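Side-chain contacts in dihydrodipicolinate reductase N-terminus domain-containing protein (Mycobacterium smegmatis, PDB 6IAQ), which acts as an NADP-bound native amine dehydrogenase, a type of enzyme used for the asymmetric reductive amination of ketones: residues A[139-142]-A[143-147]; A[303-306]-A[307-310]; A[66-69]-A[70-74]; A[17-20]-A[21-24]. One frame throughout, in Å; residues are numbered along the deposited sequence.

Contact 1: A[139-142]-A[143-147]; sequences GYQD and TFWVN. With NAP (NADP nicotinamide-adenine-dinucleotide phosphate), chain F.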
# COMPACT_ATOMS: atom_id res chain seq x y z
N GLY A 139 -12.78 -7.94 -1.75
CA GLY A 139 -13.42 -7.50 -0.50
C GLY A 139 -12.42 -6.79 0.39
O GLY A 139 -11.39 -6.22 -0.14
N TYR A 140 -12.70 -6.81 1.70
CA TYR A 140 -11.93 -6.03 2.71
C TYR A 140 -10.44 -6.40 2.61
O TYR A 140 -9.56 -5.50 2.62
CB TYR A 140 -12.47 -6.28 4.11
CG TYR A 140 -11.61 -5.62 5.16
CD1 TYR A 140 -11.53 -4.24 5.24
CD2 TYR A 140 -10.79 -6.37 5.99
CE1 TYR A 140 -10.69 -3.61 6.13
CE2 TYR A 140 -9.98 -5.76 6.93
CZ TYR A 140 -9.91 -4.38 6.98
OH TYR A 140 -9.10 -3.78 7.90
N GLN A 141 -10.16 -7.69 2.51
CA GLN A 141 -8.79 -8.26 2.66
C GLN A 141 -7.87 -7.71 1.57
O GLN A 141 -6.63 -7.64 1.83
CB GLN A 141 -8.76 -9.79 2.60
CG GLN A 141 -9.97 -10.51 3.20
CD GLN A 141 -10.93 -10.85 2.09
OE1 GLN A 141 -11.46 -9.95 1.44
NE2 GLN A 141 -11.03 -12.15 1.76
N ASP A 142 -8.40 -7.38 0.40
CA ASP A 142 -7.64 -7.07 -0.84
C ASP A 142 -6.50 -6.08 -0.50
O ASP A 142 -5.33 -6.39 -0.74
CB ASP A 142 -8.61 -6.55 -1.89
CG ASP A 142 -8.06 -6.21 -3.26
OD1 ASP A 142 -6.86 -5.87 -3.36
OD2 ASP A 142 -8.88 -6.25 -4.23
N THR A 143 -6.84 -4.91 0.02
CA THR A 143 -5.88 -3.88 0.47
C THR A 143 -5.37 -4.20 1.88
O THR A 143 -4.14 -4.29 2.06
CB THR A 143 -6.48 -2.49 0.39
OG1 THR A 143 -6.86 -2.22 -0.94
CG2 THR A 143 -5.51 -1.43 0.85
N PHE A 144 -6.25 -4.36 2.86
CA PHE A 144 -5.87 -4.21 4.30
C PHE A 144 -5.13 -5.43 4.84
O PHE A 144 -4.39 -5.26 5.81
CB PHE A 144 -7.09 -3.84 5.13
CG PHE A 144 -7.60 -2.46 4.78
CD1 PHE A 144 -6.93 -1.33 5.23
CD2 PHE A 144 -8.69 -2.30 3.95
CE1 PHE A 144 -7.40 -0.06 4.89
CE2 PHE A 144 -9.13 -1.04 3.58
CZ PHE A 144 -8.47 0.08 4.04
N TRP A 145 -5.28 -6.61 4.22
CA TRP A 145 -4.61 -7.83 4.71
C TRP A 145 -3.61 -8.37 3.68
O TRP A 145 -2.80 -9.22 4.08
CB TRP A 145 -5.60 -8.91 5.15
CG TRP A 145 -6.49 -8.53 6.29
CD1 TRP A 145 -6.31 -7.50 7.17
CD2 TRP A 145 -7.69 -9.20 6.69
NE1 TRP A 145 -7.32 -7.48 8.09
CE2 TRP A 145 -8.20 -8.49 7.81
CE3 TRP A 145 -8.43 -10.27 6.18
CZ2 TRP A 145 -9.41 -8.83 8.42
CZ3 TRP A 145 -9.60 -10.64 6.82
CH2 TRP A 145 -10.10 -9.92 7.91
N VAL A 146 -3.65 -7.93 2.42
CA VAL A 146 -2.75 -8.48 1.38
C VAL A 146 -1.89 -7.38 0.75
O VAL A 146 -0.68 -7.35 1.08
CB VAL A 146 -3.53 -9.27 0.32
CG1 VAL A 146 -2.60 -9.81 -0.76
CG2 VAL A 146 -4.38 -10.37 0.94
N ASN A 147 -2.43 -6.53 -0.13
CA ASN A 147 -1.61 -5.64 -0.98
C ASN A 147 -0.87 -4.55 -0.14
O ASN A 147 0.30 -4.23 -0.47
CB ASN A 147 -2.44 -5.03 -2.10
CG ASN A 147 -2.70 -6.05 -3.22
OD1 ASN A 147 -1.77 -6.49 -3.86
ND2 ASN A 147 -3.93 -6.47 -3.45
PA NAP F . -26.24 -11.79 3.64
O1A NAP F . -26.82 -10.51 4.00
O2A NAP F . -26.65 -13.14 4.32
O5B NAP F . -26.42 -11.95 2.03
C5B NAP F . -26.25 -13.19 1.34
C4B NAP F . -27.15 -13.18 0.11
O4B NAP F . -26.99 -14.36 -0.67
C3B NAP F . -28.67 -13.08 0.42
O3B NAP F . -29.14 -11.98 -0.41
C2B NAP F . -29.30 -14.38 -0.07
O2B NAP F . -30.58 -14.20 -0.73
C1B NAP F . -28.32 -14.71 -1.16
N9A NAP F . -28.23 -16.10 -1.59
C8A NAP F . -27.93 -17.20 -0.87
N7A NAP F . -27.87 -18.24 -1.71
C5A NAP F . -28.06 -17.77 -2.97
C6A NAP F . -28.09 -18.31 -4.35
N6A NAP F . -27.91 -19.61 -4.58
N1A NAP F . -28.32 -17.47 -5.36
C2A NAP F . -28.51 -16.15 -5.19
N3A NAP F . -28.49 -15.56 -3.97
C4A NAP F . -28.30 -16.36 -2.88
O3 NAP F . -24.60 -11.78 3.81
PN NAP F . -23.61 -10.50 3.43
O1N NAP F . -23.21 -9.71 4.63
O2N NAP F . -24.14 -9.76 2.25
O5D NAP F . -22.42 -11.49 3.02
C5D NAP F . -22.38 -12.33 1.87
C4D NAP F . -21.11 -13.12 1.72
O4D NAP F . -20.02 -12.16 1.49
C3D NAP F . -20.82 -13.94 2.94
O3D NAP F . -20.34 -15.24 2.62
C2D NAP F . -19.73 -13.13 3.65
O2D NAP F . -18.95 -13.99 4.49
C1D NAP F . -19.00 -12.48 2.44
N1N NAP F . -18.29 -11.25 2.82
C2N NAP F . -17.02 -11.14 2.47
C3N NAP F . -16.30 -10.02 2.87
C7N NAP F . -14.86 -9.83 2.45
O7N NAP F . -14.27 -8.89 2.98
N7N NAP F . -14.29 -10.62 1.52
C4N NAP F . -16.94 -9.03 3.61
C5N NAP F . -18.28 -9.16 3.96
C6N NAP F . -18.92 -10.30 3.54
P2B NAP F . -31.86 -13.64 0.04
O1X NAP F . -31.62 -12.20 0.38
O2X NAP F . -32.96 -13.63 -1.02
O3X NAP F . -31.94 -14.68 1.17
O HOH W 1 -8.99 -5.55 9.97
O HOH W 2 -5.50 -3.44 -2.93
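Tyr140, Phe144 and Trp145 form a local aromatic cluster where the chain leaves strand 134-137 and enters helix 141-153, beside the nicotinamide end of NADP. The tyrosine and phenylalanine rings are nearly parallel yet displaced so far that they scarcely overlap, with centroids 5.0 Å from each other. Against Trp145 the tyrosine makes a T-shaped pair: its edge meets the face of the five-membered ring, Tyr140 CE2 lying 3.4 Å from Trp145 NE1, with the planes 89° apart. A water bonded to both Tyr140 OH and Trp145 NE1 closes this corner. Gln141 CG, beside the backbone N, lies 3.4 Å from Trp145 CE3, and a bend at chi2 (97°) then swings the amide to NADP. There Gln141 OE1 accepts from carboxamide N7N (2.9 Å), while Tyr140 N donates to O7N (2.9 Å). Farther along, a wider pi-type turn brings Asn147 N to Asp142 O at 3.0 Å, and Asn147 ND2 meets Asp142 OD1, also at 3.0 Å. Asp142 OD2 is held by Thr138 and by a salt bridge to Arg313. With a donor on its oxygen and an acceptor on its nitrogen, the bonds suit one orientation of the carboxamide, which should fix its rotation.

Contact 2: A[303-306]-A[307-310]; sequences QTTT and CTQM. With NAP (NADP nicotinamide-adenine-dinucleotide phosphate), chain F.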
# COMPACT_ATOMS: atom_id res chain seq x y z
N GLN A 303 -16.76 -2.66 6.79
CA GLN A 303 -18.02 -2.81 6.03
C GLN A 303 -17.94 -1.98 4.74
O GLN A 303 -18.21 -2.50 3.67
CB GLN A 303 -19.22 -2.39 6.89
CG GLN A 303 -20.56 -2.69 6.23
CD GLN A 303 -21.66 -1.83 6.79
OE1 GLN A 303 -21.70 -0.63 6.55
NE2 GLN A 303 -22.55 -2.43 7.55
N THR A 304 -17.62 -0.70 4.83
CA THR A 304 -17.66 0.17 3.64
C THR A 304 -16.58 -0.30 2.66
O THR A 304 -16.91 -0.37 1.45
CB THR A 304 -17.52 1.65 3.98
OG1 THR A 304 -18.47 2.00 4.97
CG2 THR A 304 -17.71 2.53 2.76
N THR A 305 -15.36 -0.59 3.12
CA THR A 305 -14.22 -0.89 2.22
C THR A 305 -14.34 -2.33 1.69
O THR A 305 -13.68 -2.65 0.68
CB THR A 305 -12.85 -0.61 2.85
OG1 THR A 305 -12.67 -1.45 4.00
CG2 THR A 305 -12.68 0.85 3.24
N THR A 306 -15.15 -3.19 2.30
CA THR A 306 -15.51 -4.47 1.65
C THR A 306 -16.13 -4.13 0.28
O THR A 306 -15.72 -4.70 -0.77
CB THR A 306 -16.50 -5.27 2.49
OG1 THR A 306 -15.86 -5.76 3.66
CG2 THR A 306 -17.12 -6.42 1.73
N CYS A 307 -17.06 -3.20 0.27
CA CYS A 307 -17.94 -2.89 -0.89
C CYS A 307 -17.18 -2.01 -1.89
O CYS A 307 -17.21 -2.32 -3.09
CB CYS A 307 -19.22 -2.25 -0.38
SG CYS A 307 -20.13 -3.41 0.67
N THR A 308 -16.46 -0.98 -1.42
CA THR A 308 -15.67 -0.07 -2.30
C THR A 308 -14.60 -0.87 -3.02
O THR A 308 -14.38 -0.60 -4.20
CB THR A 308 -14.99 1.08 -1.56
OG1 THR A 308 -14.06 0.53 -0.61
CG2 THR A 308 -16.01 2.00 -0.93
N GLN A 309 -13.97 -1.84 -2.36
CA GLN A 309 -12.88 -2.58 -3.02
C GLN A 309 -13.44 -3.46 -4.14
O GLN A 309 -12.86 -3.45 -5.24
CB GLN A 309 -12.04 -3.31 -1.99
CG GLN A 309 -11.17 -2.33 -1.20
CD GLN A 309 -10.33 -3.06 -0.20
OE1 GLN A 309 -9.24 -3.51 -0.51
NE2 GLN A 309 -10.85 -3.20 1.00
N MET A 310 -14.54 -4.18 -3.90
CA MET A 310 -15.16 -5.02 -4.97
C MET A 310 -15.57 -4.11 -6.12
O MET A 310 -15.32 -4.46 -7.26
CB MET A 310 -16.37 -5.83 -4.48
CG MET A 310 -16.96 -6.67 -5.59
SD MET A 310 -17.93 -8.12 -4.99
CE MET A 310 -19.22 -7.17 -4.21
PA NAP F . -26.24 -11.79 3.64
O1A NAP F . -26.82 -10.51 4.00
O2A NAP F . -26.65 -13.14 4.32
O5B NAP F . -26.42 -11.95 2.03
C5B NAP F . -26.25 -13.19 1.34
C4B NAP F . -27.15 -13.18 0.11
O4B NAP F . -26.99 -14.36 -0.67
C3B NAP F . -28.67 -13.08 0.42
O3B NAP F . -29.14 -11.98 -0.41
C2B NAP F . -29.30 -14.38 -0.07
O2B NAP F . -30.58 -14.20 -0.73
C1B NAP F . -28.32 -14.71 -1.16
N9A NAP F . -28.23 -16.10 -1.59
C8A NAP F . -27.93 -17.20 -0.87
N7A NAP F . -27.87 -18.24 -1.71
C5A NAP F . -28.06 -17.77 -2.97
C6A NAP F . -28.09 -18.31 -4.35
N6A NAP F . -27.91 -19.61 -4.58
N1A NAP F . -28.32 -17.47 -5.36
C2A NAP F . -28.51 -16.15 -5.19
N3A NAP F . -28.49 -15.56 -3.97
C4A NAP F . -28.30 -16.36 -2.88
O3 NAP F . -24.60 -11.78 3.81
PN NAP F . -23.61 -10.50 3.43
O1N NAP F . -23.21 -9.71 4.63
O2N NAP F . -24.14 -9.76 2.25
O5D NAP F . -22.42 -11.49 3.02
C5D NAP F . -22.38 -12.33 1.87
C4D NAP F . -21.11 -13.12 1.72
O4D NAP F . -20.02 -12.16 1.49
C3D NAP F . -20.82 -13.94 2.94
O3D NAP F . -20.34 -15.24 2.62
C2D NAP F . -19.73 -13.13 3.65
O2D NAP F . -18.95 -13.99 4.49
C1D NAP F . -19.00 -12.48 2.44
N1N NAP F . -18.29 -11.25 2.82
C2N NAP F . -17.02 -11.14 2.47
C3N NAP F . -16.30 -10.02 2.87
C7N NAP F . -14.86 -9.83 2.45
O7N NAP F . -14.27 -8.89 2.98
N7N NAP F . -14.29 -10.62 1.52
C4N NAP F . -16.94 -9.03 3.61
C5N NAP F . -18.28 -9.16 3.96
C6N NAP F . -18.92 -10.30 3.54
P2B NAP F . -31.86 -13.64 0.04
O1X NAP F . -31.62 -12.20 0.38
O2X NAP F . -32.96 -13.63 -1.02
O3X NAP F . -31.94 -14.68 1.17
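Residues 303-306 and 307-310 are consecutive turns of the alpha-helix 302-312, which runs past the nicotinamide and, on another side, meets the second subunit. The regular i to i+4 pattern is clear at Thr308 N to Thr304 O, 3.0 Å and in the carbonyl plane, and continues from Gln309 N to Thr305 O at 3.2 Å. The next bond, from Met310 N to Thr306 O, is long and weak.

Gln309 folds back on the turn before it. Its CG stands anti to the carbonyl carbon (chi1 -73°), which carries the side chain alongside that of Thr305, the two running in parallel. NE2 then gives Thr305 O a second hydrogen bond of 2.9 Å. The two donors of Gln309 straddle this oxygen, approaching from opposite faces of its carbonyl plane, NE2 being 59° out of it. Other bonds of the amide lead to helix 141-153 and the turn before it: OE1 takes the Thr143 hydroxyl and NE2 also reaches Tyr140 O.

Thr308 sets OG1 over the previous turn, 3.2 Å from Thr305 CA, and this hydroxyl is bonded to Thr155 O of the second subunit. On the helix side against helix 17-28, Cys307 packs on Met18 and Val22. Thr305 OG1 and Thr306 OG1 turn back to the carbonyls of Pro301 and Thr302. Thr306 lies against the nicotinamide with both branches, OG1 3.4 Å and CG2 3.2 Å from NADP C4N, the carbon that takes or gives the hydride in nicotinamide cofactors.

Contact 3: A[66-69]-A[70-74]; sequences AAEV and LEQTH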
# COMPACT_ATOMS: atom_id res chain seq x y z
N ALA A 66 -30.25 -17.82 -11.70
CA ALA A 66 -28.99 -17.17 -12.14
C ALA A 66 -28.74 -17.40 -13.65
O ALA A 66 -28.44 -16.42 -14.37
CB ALA A 66 -27.83 -17.66 -11.30
N ALA A 67 -28.81 -18.65 -14.09
CA ALA A 67 -28.51 -19.04 -15.50
C ALA A 67 -29.47 -18.27 -16.43
O ALA A 67 -29.01 -17.70 -17.43
CB ALA A 67 -28.61 -20.52 -15.66
N GLU A 68 -30.74 -18.17 -16.06
CA GLU A 68 -31.77 -17.47 -16.87
C GLU A 68 -31.42 -15.98 -16.96
O GLU A 68 -31.51 -15.39 -18.06
CB GLU A 68 -33.16 -17.72 -16.29
CG GLU A 68 -34.27 -17.06 -17.08
CD GLU A 68 -35.65 -17.60 -16.76
OE1 GLU A 68 -36.19 -17.24 -15.70
OE2 GLU A 68 -36.16 -18.42 -17.56
N VAL A 69 -31.03 -15.36 -15.85
CA VAL A 69 -30.67 -13.91 -15.85
C VAL A 69 -29.46 -13.70 -16.77
O VAL A 69 -29.48 -12.73 -17.54
CB VAL A 69 -30.39 -13.41 -14.43
CG1 VAL A 69 -29.77 -12.03 -14.42
CG2 VAL A 69 -31.66 -13.41 -13.62
N LEU A 70 -28.44 -14.57 -16.71
CA LEU A 70 -27.22 -14.39 -17.53
C LEU A 70 -27.55 -14.61 -19.01
O LEU A 70 -27.04 -13.84 -19.85
CB LEU A 70 -26.13 -15.36 -17.03
CG LEU A 70 -25.58 -15.09 -15.63
CD1 LEU A 70 -24.28 -15.83 -15.40
CD2 LEU A 70 -25.38 -13.61 -15.33
N GLU A 71 -28.35 -15.62 -19.34
CA GLU A 71 -28.77 -15.94 -20.73
C GLU A 71 -29.59 -14.76 -21.26
O GLU A 71 -29.41 -14.40 -22.44
CB GLU A 71 -29.49 -17.29 -20.78
CG GLU A 71 -28.52 -18.45 -20.55
CD GLU A 71 -29.12 -19.78 -20.12
OE1 GLU A 71 -30.37 -19.89 -20.14
OE2 GLU A 71 -28.35 -20.70 -19.75
N GLN A 72 -30.43 -14.14 -20.44
CA GLN A 72 -31.32 -13.03 -20.86
C GLN A 72 -30.53 -11.70 -21.01
O GLN A 72 -30.95 -10.88 -21.85
CB GLN A 72 -32.49 -12.89 -19.89
CG GLN A 72 -33.52 -14.00 -20.06
CD GLN A 72 -34.67 -13.88 -19.08
OE1 GLN A 72 -34.75 -12.94 -18.27
NE2 GLN A 72 -35.51 -14.90 -19.06
N THR A 73 -29.48 -11.45 -20.22
CA THR A 73 -28.86 -10.10 -20.12
C THR A 73 -27.40 -10.07 -20.60
O THR A 73 -26.96 -8.97 -20.97
CB THR A 73 -29.00 -9.54 -18.70
OG1 THR A 73 -28.25 -10.39 -17.84
CG2 THR A 73 -30.44 -9.43 -18.26
N HIS A 74 -26.66 -11.18 -20.58
CA HIS A 74 -25.22 -11.26 -20.95
C HIS A 74 -24.46 -10.03 -20.44
O HIS A 74 -23.92 -9.24 -21.22
CB HIS A 74 -25.07 -11.47 -22.44
CG HIS A 74 -25.46 -12.84 -22.84
ND1 HIS A 74 -26.75 -13.14 -23.26
CD2 HIS A 74 -24.79 -14.01 -22.81
CE1 HIS A 74 -26.82 -14.43 -23.53
NE2 HIS A 74 -25.63 -14.99 -23.25
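Thr73 and Val69 meet at the last turn of helix 66-73, where the threonine hydroxyl donates to Val69 O at 2.7 Å. OG1 sits between its own backbone N and carbonyl carbon (chi1 64°), a position from which it reaches back one turn. It comes from above the carbonyl plane, 38° out of it, and supplements a weak bond to the same oxygen from Thr73 N. One residue earlier, Glu68 and Gln72 run side by side in the same direction. The amide does not bond the carboxylate: NE2 of Gln72 lies 3.2 Å from Glu68 CG, against the aliphatic part of the chain. Glu71 likewise lays its CG along Ala67 O, also at 3.2 Å, and sends OE2 onward to His99.

Behind these pairs are the regular backbone bonds, such as Leu70 N to Ala66 O at 3.0 Å. His74, the first residue beyond the helix, has positive phi, while its N still binds Leu70 O at 2.8 Å.

Outward, the buried face of the helix lies on the parallel sheet of the Rossmann-type domain and on helix 86-98: Val69 on Val11 and Ile37, Thr73 on Val11 and Val34, Leu70 on Ile95. Arg9 takes the carbonyls of Thr73 and His74. The chemistry thus divides by face, apolar toward the sheet and polar toward solvent, with a hydroxyl that probably reinforces the final turn where a backbone bond is weak.

Contact 4: A[17-20]-A[21-24]; sequences AMNS and IVAG. With NAP (NADP nicotinamide-adenine-dinucleotide phosphate), chain F.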
# COMPACT_ATOMS: atom_id res chain seq x y z
N ALA A 17 -26.84 -7.92 2.76
CA ALA A 17 -26.29 -6.72 3.44
C ALA A 17 -25.23 -6.05 2.54
O ALA A 17 -25.27 -4.81 2.37
CB ALA A 17 -25.71 -7.12 4.78
N MET A 18 -24.31 -6.83 1.97
CA MET A 18 -23.18 -6.24 1.20
C MET A 18 -23.67 -5.78 -0.19
O MET A 18 -23.40 -4.61 -0.55
CB MET A 18 -21.99 -7.19 1.08
CG MET A 18 -21.29 -7.45 2.45
SD MET A 18 -20.81 -5.96 3.32
CE MET A 18 -22.22 -5.62 4.38
N ASN A 19 -24.37 -6.61 -0.95
CA ASN A 19 -24.78 -6.21 -2.33
C ASN A 19 -25.78 -5.06 -2.29
O ASN A 19 -25.83 -4.31 -3.28
CB ASN A 19 -25.22 -7.37 -3.21
CG ASN A 19 -24.09 -7.86 -4.08
OD1 ASN A 19 -23.03 -7.23 -4.12
ND2 ASN A 19 -24.28 -8.97 -4.78
N SER A 20 -26.50 -4.85 -1.18
CA SER A 20 -27.37 -3.66 -1.05
C SER A 20 -26.49 -2.41 -1.11
O SER A 20 -26.86 -1.47 -1.83
CB SER A 20 -28.22 -3.71 0.19
OG SER A 20 -29.10 -4.84 0.12
N ILE A 21 -25.36 -2.40 -0.41
CA ILE A 21 -24.43 -1.24 -0.40
C ILE A 21 -23.78 -1.14 -1.79
O ILE A 21 -23.69 -0.03 -2.35
CB ILE A 21 -23.38 -1.38 0.72
CG1 ILE A 21 -24.04 -1.49 2.10
CG2 ILE A 21 -22.38 -0.23 0.67
CD1 ILE A 21 -23.11 -1.92 3.22
N VAL A 22 -23.31 -2.26 -2.30
CA VAL A 22 -22.59 -2.33 -3.59
C VAL A 22 -23.48 -1.77 -4.71
O VAL A 22 -22.96 -0.99 -5.54
CB VAL A 22 -22.16 -3.77 -3.88
CG1 VAL A 22 -21.75 -3.94 -5.33
CG2 VAL A 22 -21.04 -4.20 -2.93
N ALA A 23 -24.76 -2.13 -4.72
CA ALA A 23 -25.71 -1.73 -5.78
C ALA A 23 -25.71 -0.20 -5.89
O ALA A 23 -25.54 0.32 -7.01
CB ALA A 23 -27.07 -2.31 -5.52
N GLY A 24 -25.83 0.51 -4.77
CA GLY A 24 -25.86 1.98 -4.71
C GLY A 24 -24.56 2.57 -5.23
O GLY A 24 -24.62 3.60 -5.95
PA NAP F . -26.24 -11.79 3.64
O1A NAP F . -26.82 -10.51 4.00
O2A NAP F . -26.65 -13.14 4.32
O5B NAP F . -26.42 -11.95 2.03
C5B NAP F . -26.25 -13.19 1.34
C4B NAP F . -27.15 -13.18 0.11
O4B NAP F . -26.99 -14.36 -0.67
C3B NAP F . -28.67 -13.08 0.42
O3B NAP F . -29.14 -11.98 -0.41
C2B NAP F . -29.30 -14.38 -0.07
O2B NAP F . -30.58 -14.20 -0.73
C1B NAP F . -28.32 -14.71 -1.16
N9A NAP F . -28.23 -16.10 -1.59
C8A NAP F . -27.93 -17.20 -0.87
N7A NAP F . -27.87 -18.24 -1.71
C5A NAP F . -28.06 -17.77 -2.97
C6A NAP F . -28.09 -18.31 -4.35
N6A NAP F . -27.91 -19.61 -4.58
N1A NAP F . -28.32 -17.47 -5.36
C2A NAP F . -28.51 -16.15 -5.19
N3A NAP F . -28.49 -15.56 -3.97
C4A NAP F . -28.30 -16.36 -2.88
O3 NAP F . -24.60 -11.78 3.81
PN NAP F . -23.61 -10.50 3.43
O1N NAP F . -23.21 -9.71 4.63
O2N NAP F . -24.14 -9.76 2.25
O5D NAP F . -22.42 -11.49 3.02
C5D NAP F . -22.38 -12.33 1.87
C4D NAP F . -21.11 -13.12 1.72
O4D NAP F . -20.02 -12.16 1.49
C3D NAP F . -20.82 -13.94 2.94
O3D NAP F . -20.34 -15.24 2.62
C2D NAP F . -19.73 -13.13 3.65
O2D NAP F . -18.95 -13.99 4.49
C1D NAP F . -19.00 -12.48 2.44
N1N NAP F . -18.29 -11.25 2.82
C2N NAP F . -17.02 -11.14 2.47
C3N NAP F . -16.30 -10.02 2.87
C7N NAP F . -14.86 -9.83 2.45
O7N NAP F . -14.27 -8.89 2.98
N7N NAP F . -14.29 -10.62 1.52
C4N NAP F . -16.94 -9.03 3.61
C5N NAP F . -18.28 -9.16 3.96
C6N NAP F . -18.92 -10.30 3.54
P2B NAP F . -31.86 -13.64 0.04
O1X NAP F . -31.62 -12.20 0.38
O2X NAP F . -32.96 -13.63 -1.02
O3X NAP F . -31.94 -14.68 1.17
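Met18 and Ile21 lie side by side near the start of helix 17-28, extending in a common direction, with Met18 CE 4.0 Å from Ile21 CD1. Two bends, at chi2 (-54°) and chi3 (92°), curl the methionine so that its sulfur passes 4.1 Å from NADP C5N while CE turns to the isoleucine. Ile21 brings CG1 back over the preceding turn, 3.6 Å from Ala17 O.

Asn19 and Val22 are set at a slant to each other on a neighbouring face. The amide oxygen OD1 rests 3.6 Å from Val22 CB, an apolar setting in which this buried atom finds no hydrogen-bond partner. The other end of the amide is well used, since ND2 bonds to Gly14 O and Val79 O and so ties the helix to the glycine loop and to strand 77-80. Ser20 turns its hydroxyl back to Gly16 O.

Under the side chains, Val22 N bonds Met18 O at 2.9 Å in the carbonyl plane. The first amides of the helix look toward the diphosphate instead. Ala17 N donates to NADP O1A at 2.9 Å. Met18 N donates to NADP O2N, also at 2.9 Å, and both N-H groups aim almost straight at their oxygens. Strand 9-13, the glycine loop, helix 17-28 and strand 32-37 make up the beta-alpha-beta unit of a Rossmann fold, with the dinucleotide diphosphate seated at the amino end of the helix.

Contacts 1, 2 and 4 line up along the NADP: contact 4 holds the diphosphate, contact 2 sets a threonine against the nicotinamide, and contact 1 grips the carboxamide. Contact 2 is the middle piece, its centre 10 Å from that of contact 1 and 9 Å from that of contact 4. It touches both, with Gln309 OE1 2.8 Å from Thr143 N in a probable hydrogen bond, and Met310 CE 3.7 Å from Val22 CG2. Contacts 1 and 4 do not meet, their nearest atoms being about 8 Å apart. Contact 3 lies apart, about 20 Å from contact 4 between centres, though the Ala66 side chain comes within about 6 Å of NADP. Contacts 1 and 2 also reach the second subunit.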